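PDB 6DJ8: beta sliding clamp from Borrelia burgdorferi, which probably encircles DNA as a ring-shaped head-to-tail homodimer, tethering DNA polymerases and other proteins to it and making synthesis processive. Local coordinates for residues Lys303-Phe308 and Lys314-Asp319. Residues are numbered along the deposited sequence; the frame is centred on the assembly and turned at random. Where two conformers were deposited one is given.
Sequences KLVLTF and KLLGED
Val305 with Leu316 and Thr307 with Lys314 meet through the flat amides of their backbones, as two doubly bonded pairs of an antiparallel hairpin. The carbonyl of Leu316 accepts the N-H of Val305 at 3.1 Å from O to N, in the carbonyl plane and nearly straight; the return bond from Leu316 N to Val305 O is more bent. Thr307 N reaches Lys314 O at 2.9 Å on a lone pair, and the CA of Leu306 adds a C-H contact of 3.3 Å to that same oxygen. Lys314 N, 2.8 Å from Thr307 O, is tilted 16° from the carbonyl plane.

One face carries Leu304, Leu306 and Leu315, covered by helices 284-294 and 348-355. Leu306 and Leu315 lie side by side, pointing the same way. The first torsion of Leu304 (chi1 170°) sends CG away from the backbone N, and chi2 of 69° turns CD1 to 3.6 Å from Leu316 O. On the other, mixed face, Val305 CB and Leu316 CB are 4.2 Å apart. There CB of Thr307 sits 3.8 Å from CB of Lys314, whose extended chain leads away to a salt bridge with Glu327.

A water also donates to Leu316 O and to Lys303 O and accepts from Glu318 N. Four direct bonds thus join the strands, the water extends the link, giving Leu316 O two donors, and flanking strands 342-347 and 325-331 take up outward amides in this C-terminal clamp domain.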
loop_
_atom_site.group_PDB
_atom_site.type_symbol
_atom_site.label_atom_id
_atom_site.label_comp_id
_atom_site.label_asym_id
_atom_site.label_seq_id
_atom_site.Cartn_x
_atom_site.Cartn_y
_atom_site.Cartn_z
ATOM N N LYS A 303 -0.594 5.384 -25.204
ATOM C CA LYS A 303 -0.162 5.135 -26.583
ATOM C C LYS A 303 1.326 4.820 -26.599
ATOM O O LYS A 303 2.162 5.698 -26.356
ATOM C CB LYS A 303 -0.450 6.335 -27.483
ATOM C CG LYS A 303 -0.044 6.098 -28.958
ATOM C CD LYS A 303 -0.509 7.219 -29.891
ATOM C CE LYS A 303 0.206 7.130 -31.234
ATOM N NZ LYS A 303 -0.027 8.289 -32.157
ATOM N N LEU A 304 1.653 3.567 -26.872
ATOM C CA LEU A 304 3.022 3.114 -27.053
ATOM C C LEU A 304 3.258 2.872 -28.541
ATOM O O LEU A 304 2.447 2.210 -29.184
ATOM C CB LEU A 304 3.248 1.830 -26.264
ATOM C CG LEU A 304 4.546 1.081 -26.521
ATOM C CD1 LEU A 304 5.709 1.919 -25.976
ATOM C CD2 LEU A 304 4.469 -0.285 -25.847
ATOM N N VAL A 305 4.343 3.416 -29.100
ATOM C CA VAL A 305 4.642 3.222 -30.522
ATOM C C VAL A 305 5.693 2.128 -30.664
ATOM O O VAL A 305 6.813 2.254 -30.142
ATOM C CB VAL A 305 5.108 4.517 -31.201
ATOM C CG1 VAL A 305 5.534 4.217 -32.663
ATOM C CG2 VAL A 305 4.006 5.554 -31.168
ATOM N N LEU A 306 5.333 1.065 -31.388
ATOM C CA LEU A 306 6.198 -0.082 -31.626
ATOM C C LEU A 306 6.708 -0.046 -33.054
ATOM O O LEU A 306 5.933 0.189 -33.983
ATOM C CB LEU A 306 5.455 -1.411 -31.429
ATOM C CG LEU A 306 4.820 -1.699 -30.080
ATOM C CD1 LEU A 306 4.102 -3.038 -30.103
ATOM C CD2 LEU A 306 5.910 -1.669 -29.027
ATOM N N THR A 307 8.000 -0.310 -33.238
ATOM C CA THR A 307 8.551 -0.464 -34.579
ATOM C C THR A 307 9.224 -1.821 -34.688
ATOM O O THR A 307 10.219 -2.083 -33.993
ATOM C CB THR A 307 9.532 0.652 -34.925
ATOM O OG1 THR A 307 8.864 1.902 -34.795
ATOM C CG2 THR A 307 10.007 0.500 -36.397
ATOM N N PHE A 308 8.681 -2.674 -35.564
ATOM C CA PHE A 308 9.236 -3.990 -35.848
ATOM C C PHE A 308 10.126 -3.901 -37.083
ATOM O O PHE A 308 9.662 -3.504 -38.159
ATOM C CB PHE A 308 8.137 -5.021 -36.109
ATOM C CG PHE A 308 7.364 -5.440 -34.892
ATOM C CD1 PHE A 308 6.287 -4.704 -34.451
ATOM C CD2 PHE A 308 7.694 -6.602 -34.219
ATOM C CE1 PHE A 308 5.573 -5.113 -33.353
ATOM C CE2 PHE A 308 6.979 -7.013 -33.140
ATOM C CZ PHE A 308 5.924 -6.267 -32.698
ATOM N N LYS A 314 11.576 -1.673 -31.632
ATOM C CA LYS A 314 11.734 -0.362 -31.017
ATOM C C LYS A 314 10.481 -0.023 -30.220
ATOM O O LYS A 314 9.365 -0.171 -30.718
ATOM C CB LYS A 314 11.989 0.712 -32.081
ATOM C CG LYS A 314 12.095 2.126 -31.508
ATOM C CD LYS A 314 12.215 3.184 -32.604
ATOM C CE LYS A 314 12.626 4.518 -31.970
ATOM N NZ LYS A 314 12.292 5.720 -32.786
ATOM N N LEU A 315 10.666 0.388 -28.970
ATOM C CA LEU A 315 9.570 0.841 -28.117
ATOM C C LEU A 315 9.770 2.328 -27.862
ATOM O O LEU A 315 10.821 2.737 -27.359
ATOM C CB LEU A 315 9.520 0.086 -26.788
ATOM C CG LEU A 315 9.909 -1.389 -26.686
ATOM C CD1 LEU A 315 10.005 -1.771 -25.214
ATOM C CD2 LEU A 315 8.922 -2.286 -27.399
ATOM N N LEU A 316 8.761 3.127 -28.201
ATOM C CA LEU A 316 8.869 4.578 -28.142
ATOM C C LEU A 316 7.732 5.141 -27.308
ATOM O O LEU A 316 6.556 4.958 -27.644
ATOM C CB LEU A 316 8.857 5.179 -29.546
ATOM C CG LEU A 316 8.691 6.691 -29.663
ATOM C CD1 LEU A 316 9.888 7.384 -29.033
ATOM C CD2 LEU A 316 8.603 7.065 -31.158
ATOM N N GLY A 317 8.093 5.832 -26.230
ATOM C CA GLY A 317 7.148 6.587 -25.446
ATOM C C GLY A 317 7.421 8.053 -25.685
ATOM O O GLY A 317 8.530 8.537 -25.423
ATOM N N GLU A 318 6.422 8.768 -26.195
ATOM C CA GLU A 318 6.630 10.140 -26.620
ATOM C C GLU A 318 5.451 11.013 -26.216
ATOM O O GLU A 318 4.288 10.610 -26.322
ATOM C CB GLU A 318 6.851 10.196 -28.134
ATOM C CG GLU A 318 7.214 11.554 -28.687
ATOM C CD GLU A 318 7.541 11.498 -30.174
ATOM O OE1 GLU A 318 6.943 10.661 -30.891
ATOM O OE2 GLU A 318 8.389 12.296 -30.622
ATOM N N ASP A 319 5.772 12.215 -25.758
ATOM C CA ASP A 319 4.803 13.254 -25.433
ATOM C C ASP A 319 4.958 14.342 -26.485
ATOM O O ASP A 319 5.985 15.032 -26.528
ATOM C CB ASP A 319 5.044 13.795 -24.025
ATOM C CG ASP A 319 4.034 14.854 -23.613
ATOM O OD1 ASP A 319 3.877 15.865 -24.335
ATOM O OD2 ASP A 319 3.410 14.677 -22.544
HETATM O O HOH W 1 4.534 6.743 -27.393
#